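Nuclear protein localization protein 4 homolog (Drosophila melanogaster, PDB 4RV0) is probably part of a complex that binds ubiquitinated proteins and is needed to export misfolded proteins from the ER for proteasomal degradation, this chain being the protein's ubiquitin-like N-terminal domain. Local coordinates at residues B[42-55]-B[69-81]. Residues are numbered along the deposited sequence; the frame is centred on the assembly and turned at random.
Sequences LKVDGFGLFKERNF and TSLRHGDMVYLKQ
Strands 48-50 and 76-80 pair antiparallel along one margin of the ubiquitin-like sheet, where G48 and F50 face K80 and Y78 as hydrogen-bonded pairs. G48 N donates to K80 O at 2.6 Å and K80 N returns a nearly straight bond to G48 O (176° at the hydrogen); F50 and Y78 exchange a second, more bent couple.

The type I turn E52-F55 folds back over the sheet face that carries F50, Y78 and K80. R53 lies across the Y78 ring: its CB sits 3.9 Å from the ring centroid in a CH-pi contact, and its backbone N rests over a face too. The R53 guanidinium also makes a cation-pi contact with an aromatic side chain of the other protein chain. K80 CB lies over one face of F55, 3.7 Å from the centroid, and 3.5 Å from F50 CE2. With CG anti to the backbone N (chi1 175°) and the chain extended beyond it, K80 carries its CD past both phenyl rings, 3.9 Å from F50 CE2. The opposite face of F55 is covered by R53 O, so that ring is sandwiched.

On the other sheet face L79 faces the side of helix 31-41. Its CD1 meets L42 CD1 tip to tip at 3.7 Å, CD2 touches F47 CB at 3.8 Å, and CB packs on L49 CD2. The F47 ring meets Y35 of that helix at a shallow angle. An apolar layer between mixed sheet and helix, with the C-terminal strand inside the sheet, is typical of the ubiquitin-like beta-grasp fold.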
loop_
_atom_site.group_PDB
_atom_site.type_symbol
_atom_site.label_atom_id
_atom_site.label_comp_id
_atom_site.label_asym_id
_atom_site.label_seq_id
_atom_site.Cartn_x
_atom_site.Cartn_y
_atom_site.Cartn_z
ATOM N N LEU B 42 -19.028 4.137 1.491
ATOM C CA LEU B 42 -18.342 4.235 2.774
ATOM C C LEU B 42 -19.273 4.624 3.912
ATOM O O LEU B 42 -20.339 5.213 3.694
ATOM C CB LEU B 42 -17.217 5.262 2.692
ATOM C CG LEU B 42 -16.023 4.963 1.788
ATOM C CD1 LEU B 42 -15.015 6.101 1.858
ATOM C CD2 LEU B 42 -15.365 3.625 2.156
ATOM N N LYS B 43 -18.854 4.307 5.127
ATOM C CA LYS B 43 -19.523 4.788 6.324
ATOM C C LYS B 43 -18.838 6.070 6.779
ATOM O O LYS B 43 -17.973 6.029 7.653
ATOM C CB LYS B 43 -19.521 3.754 7.455
ATOM C CG LYS B 43 -20.387 4.213 8.650
ATOM C CD LYS B 43 -20.143 3.400 9.921
ATOM C CE LYS B 43 -21.009 3.913 11.080
ATOM N NZ LYS B 43 -22.250 3.107 11.258
ATOM N N VAL B 44 -19.169 7.200 6.161
ATOM C CA VAL B 44 -18.577 8.466 6.584
ATOM C C VAL B 44 -19.571 9.601 6.846
ATOM O O VAL B 44 -20.721 9.561 6.424
ATOM C CB VAL B 44 -17.556 8.980 5.552
ATOM C CG1 VAL B 44 -16.325 8.065 5.504
ATOM C CG2 VAL B 44 -18.205 9.081 4.182
ATOM N N ASP B 45 -19.087 10.604 7.570
ATOM C CA ASP B 45 -19.804 11.842 7.851
ATOM C C ASP B 45 -19.210 12.871 6.902
ATOM O O ASP B 45 -18.662 12.485 5.864
ATOM C CB ASP B 45 -19.592 12.251 9.307
ATOM C CG ASP B 45 -20.421 11.403 10.275
ATOM O OD1 ASP B 45 -21.407 10.785 9.824
ATOM O OD2 ASP B 45 -20.078 11.331 11.472
ATOM N N GLY B 46 -19.369 14.163 7.195
ATOM C CA GLY B 46 -18.740 15.204 6.396
ATOM C C GLY B 46 -17.297 14.932 5.998
ATOM O O GLY B 46 -16.415 14.884 6.846
ATOM N N PHE B 47 -17.066 14.652 4.719
ATOM C CA PHE B 47 -15.705 14.431 4.230
ATOM C C PHE B 47 -15.336 15.361 3.091
ATOM O O PHE B 47 -16.202 15.831 2.347
ATOM C CB PHE B 47 -15.501 12.981 3.778
ATOM C CG PHE B 47 -16.319 12.600 2.570
ATOM C CD1 PHE B 47 -15.771 12.660 1.291
ATOM C CD2 PHE B 47 -17.635 12.175 2.716
ATOM C CE1 PHE B 47 -16.534 12.297 0.174
ATOM C CE2 PHE B 47 -18.397 11.800 1.609
ATOM C CZ PHE B 47 -17.846 11.865 0.341
ATOM N N GLY B 48 -14.041 15.579 2.914
ATOM C CA GLY B 48 -13.548 16.207 1.700
ATOM C C GLY B 48 -12.670 15.228 0.934
ATOM O O GLY B 48 -12.080 14.325 1.529
ATOM N N LEU B 49 -12.609 15.389 -0.384
ATOM C CA LEU B 49 -11.704 14.618 -1.220
ATOM C C LEU B 49 -10.621 15.538 -1.762
ATOM O O LEU B 49 -10.906 16.642 -2.240
ATOM C CB LEU B 49 -12.441 13.934 -2.373
ATOM C CG LEU B 49 -13.510 12.910 -1.990
ATOM C CD1 LEU B 49 -14.188 12.386 -3.212
ATOM C CD2 LEU B 49 -12.882 11.765 -1.234
ATOM N N PHE B 50 -9.381 15.069 -1.696
ATOM C CA PHE B 50 -8.229 15.877 -2.057
ATOM C C PHE B 50 -7.321 15.157 -3.037
ATOM O O PHE B 50 -7.285 13.922 -3.088
ATOM C CB PHE B 50 -7.448 16.294 -0.811
ATOM C CG PHE B 50 -8.228 17.166 0.133
ATOM C CD1 PHE B 50 -8.021 18.533 0.150
ATOM C CD2 PHE B 50 -9.151 16.621 1.009
ATOM C CE1 PHE B 50 -8.726 19.347 1.022
ATOM C CE2 PHE B 50 -9.867 17.430 1.877
ATOM C CZ PHE B 50 -9.650 18.794 1.887
ATOM N N LYS B 51 -6.600 15.951 -3.826
ATOM C CA LYS B 51 -5.741 15.430 -4.872
ATOM C C LYS B 51 -4.458 14.842 -4.322
ATOM O O LYS B 51 -3.843 13.977 -4.938
ATOM C CB LYS B 51 -5.420 16.517 -5.900
ATOM C CG LYS B 51 -6.502 16.744 -6.946
ATOM C CD LYS B 51 -6.094 17.849 -7.910
ATOM C CE LYS B 51 -7.235 18.206 -8.859
ATOM N NZ LYS B 51 -7.357 17.201 -9.963
ATOM N N GLU B 52 -4.082 15.293 -3.137
ATOM C CA GLU B 52 -2.841 14.850 -2.536
ATOM C C GLU B 52 -3.043 14.469 -1.078
ATOM O O GLU B 52 -3.984 14.921 -0.420
ATOM C CB GLU B 52 -1.750 15.922 -2.692
ATOM C CG GLU B 52 -2.107 17.285 -2.123
ATOM C CD GLU B 52 -3.107 18.043 -2.974
ATOM O OE1 GLU B 52 -2.691 18.723 -3.937
ATOM O OE2 GLU B 52 -4.316 17.953 -2.679
ATOM N N ARG B 53 -2.138 13.640 -0.579
ATOM C CA ARG B 53 -2.268 13.048 0.737
ATOM C C ARG B 53 -2.231 14.088 1.838
ATOM O O ARG B 53 -2.749 13.872 2.933
ATOM C CB ARG B 53 -1.131 12.057 0.948
ATOM C CG ARG B 53 -1.376 11.097 2.065
ATOM C CD ARG B 53 -0.076 10.546 2.556
ATOM N NE ARG B 53 0.505 9.548 1.677
ATOM C CZ ARG B 53 0.133 8.272 1.677
ATOM N NH1 ARG B 53 -0.837 7.882 2.498
ATOM N NH2 ARG B 53 0.728 7.386 0.874
ATOM N N ASN B 54 -1.615 15.222 1.534
ATOM C CA ASN B 54 -1.507 16.317 2.482
ATOM C C ASN B 54 -2.704 17.270 2.496
ATOM O O ASN B 54 -2.685 18.281 3.202
ATOM C CB ASN B 54 -0.176 17.053 2.285
ATOM C CG ASN B 54 0.021 17.524 0.863
ATOM O OD1 ASN B 54 -0.728 18.356 0.360
ATOM N ND2 ASN B 54 1.024 16.963 0.194
ATOM N N PHE B 55 -3.715 16.968 1.684
ATOM C CA PHE B 55 -4.993 17.689 1.707
ATOM C C PHE B 55 -4.912 19.173 1.317
ATOM O O PHE B 55 -5.470 20.011 2.026
ATOM C CB PHE B 55 -5.661 17.613 3.099
ATOM C CG PHE B 55 -5.870 16.222 3.626
ATOM C CD1 PHE B 55 -6.440 15.234 2.846
ATOM C CD2 PHE B 55 -5.499 15.913 4.926
ATOM C CE1 PHE B 55 -6.631 13.955 3.352
ATOM C CE2 PHE B 55 -5.680 14.648 5.438
ATOM C CZ PHE B 55 -6.251 13.666 4.655
ATOM N N THR B 69 -12.062 15.789 -16.344
ATOM C CA THR B 69 -11.222 16.962 -16.551
ATOM C C THR B 69 -10.115 17.060 -15.501
ATOM O O THR B 69 -9.007 17.523 -15.796
ATOM C CB THR B 69 -12.032 18.285 -16.625
ATOM O OG1 THR B 69 -12.687 18.547 -15.376
ATOM C CG2 THR B 69 -13.064 18.223 -17.749
ATOM N N SER B 70 -10.406 16.616 -14.280
ATOM C CA SER B 70 -9.419 16.682 -13.201
ATOM C C SER B 70 -8.783 15.329 -12.855
ATOM O O SER B 70 -7.766 15.281 -12.161
ATOM C CB SER B 70 -10.027 17.330 -11.949
ATOM O OG SER B 70 -11.257 16.723 -11.588
ATOM N N LEU B 71 -9.368 14.234 -13.334
ATOM C CA LEU B 71 -8.897 12.909 -12.931
ATOM C C LEU B 71 -8.699 11.978 -14.104
ATOM O O LEU B 71 -9.423 12.039 -15.100
ATOM C CB LEU B 71 -9.893 12.270 -11.962
ATOM C CG LEU B 71 -10.160 13.013 -10.654
ATOM C CD1 LEU B 71 -11.432 12.481 -9.994
ATOM C CD2 LEU B 71 -8.968 12.866 -9.716
ATOM N N ARG B 72 -7.712 11.102 -13.964
ATOM C CA ARG B 72 -7.433 10.071 -14.944
ATOM C C ARG B 72 -7.651 8.683 -14.352
ATOM O O ARG B 72 -7.589 8.505 -13.132
ATOM C CB ARG B 72 -5.996 10.248 -15.431
ATOM C CG ARG B 72 -5.775 11.625 -16.078
ATOM C CD ARG B 72 -4.338 11.824 -16.494
ATOM N NE ARG B 72 -3.943 10.915 -17.561
ATOM C CZ ARG B 72 -2.793 11.004 -18.219
ATOM N NH1 ARG B 72 -1.925 11.964 -17.909
ATOM N NH2 ARG B 72 -2.507 10.134 -19.181
ATOM N N HIS B 73 -7.896 7.708 -15.220
ATOM C CA HIS B 73 -8.064 6.316 -14.817
ATOM C C HIS B 73 -6.952 5.861 -13.866
ATOM O O HIS B 73 -5.767 5.976 -14.184
ATOM C CB HIS B 73 -8.063 5.419 -16.047
ATOM C CG HIS B 73 -8.215 3.969 -15.734
ATOM N ND1 HIS B 73 -9.338 3.451 -15.129
ATOM C CD2 HIS B 73 -7.379 2.919 -15.935
ATOM C CE1 HIS B 73 -9.198 2.146 -14.985
ATOM N NE2 HIS B 73 -8.014 1.799 -15.460
ATOM N N GLY B 74 -7.337 5.351 -12.700
ATOM C CA GLY B 74 -6.362 4.861 -11.737
ATOM C C GLY B 74 -5.821 5.903 -10.776
ATOM O O GLY B 74 -5.013 5.570 -9.903
ATOM N N ASP B 75 -6.231 7.162 -10.920
ATOM C CA ASP B 75 -5.779 8.187 -9.979
ATOM C C ASP B 75 -6.279 7.892 -8.579
ATOM O O ASP B 75 -7.375 7.353 -8.404
ATOM C CB ASP B 75 -6.233 9.586 -10.397
ATOM C CG ASP B 75 -5.328 10.205 -11.443
ATOM O OD1 ASP B 75 -4.380 9.522 -11.899
ATOM O OD2 ASP B 75 -5.580 11.365 -11.821
HETATM N N MSE B 76 -5.478 8.251 -7.583
HETATM C CA MSE B 76 -5.895 8.120 -6.199
HETATM C C MSE B 76 -6.212 9.489 -5.625
HETATM O O MSE B 76 -5.442 10.437 -5.802
HETATM C CB MSE B 76 -4.797 7.459 -5.372
HETATM C CG MSE B 76 -5.222 7.132 -3.950
HETATM SE SE MSE B 76 -4.535 5.387 -3.365
HETATM C CE MSE B 76 -2.630 5.790 -3.443
ATOM N N VAL B 77 -7.352 9.604 -4.955
ATOM C CA VAL B 77 -7.649 10.809 -4.184
ATOM C C VAL B 77 -7.658 10.457 -2.703
ATOM O O VAL B 77 -7.638 9.276 -2.339
ATOM C CB VAL B 77 -8.966 11.492 -4.617
ATOM C CG1 VAL B 77 -8.871 11.924 -6.060
ATOM C CG2 VAL B 77 -10.140 10.556 -4.427
ATOM N N TYR B 78 -7.648 11.481 -1.857
ATOM C CA TYR B 78 -7.443 11.306 -0.423
ATOM C C TYR B 78 -8.604 11.876 0.358
ATOM O O TYR B 78 -8.960 13.051 0.206
ATOM C CB TYR B 78 -6.106 11.931 0.018
ATOM C CG TYR B 78 -4.945 11.285 -0.694
ATOM C CD1 TYR B 78 -4.270 10.202 -0.133
ATOM C CD2 TYR B 78 -4.557 11.724 -1.954
ATOM C CE1 TYR B 78 -3.219 9.589 -0.810
ATOM C CE2 TYR B 78 -3.515 11.123 -2.631
ATOM C CZ TYR B 78 -2.851 10.058 -2.058
ATOM O OH TYR B 78 -1.814 9.472 -2.749
ATOM N N LEU B 79 -9.190 11.034 1.194
ATOM C CA LEU B 79 -10.359 11.424 1.947
ATOM C C LEU B 79 -9.965 12.020 3.289
ATOM O O LEU B 79 -9.160 11.451 4.028
ATOM C CB LEU B 79 -11.323 10.231 2.109
ATOM C CG LEU B 79 -12.708 10.495 2.718
ATOM C CD1 LEU B 79 -13.735 9.507 2.181
ATOM C CD2 LEU B 79 -12.683 10.442 4.255
ATOM N N LYS B 80 -10.528 13.194 3.570
ATOM C CA LYS B 80 -10.365 13.873 4.847
ATOM C C LYS B 80 -11.707 14.075 5.536
ATOM O O LYS B 80 -12.642 14.609 4.938
ATOM C CB LYS B 80 -9.735 15.250 4.634
ATOM C CG LYS B 80 -9.645 16.047 5.929
ATOM C CD LYS B 80 -9.065 17.429 5.713
ATOM C CE LYS B 80 -8.741 18.080 7.053
ATOM N NZ LYS B 80 -8.039 19.374 6.864
ATOM N N GLN B 81 -11.842 13.570 6.753
ATOM C CA GLN B 81 -13.065 13.812 7.505
ATOM C C GLN B 81 -12.987 15.132 8.262
ATOM O O GLN B 81 -12.630 15.138 9.439
ATOM C CB GLN B 81 -13.363 12.657 8.447
ATOM C CG GLN B 81 -13.250 11.330 7.756
ATOM C CD GLN B 81 -14.099 10.269 8.395
ATOM O OE1 GLN B 81 -14.426 9.272 7.767
ATOM N NE2 GLN B 81 -14.466 10.475 9.650
HETATM O O HOH W 1 -4.818 12.911 -6.877
#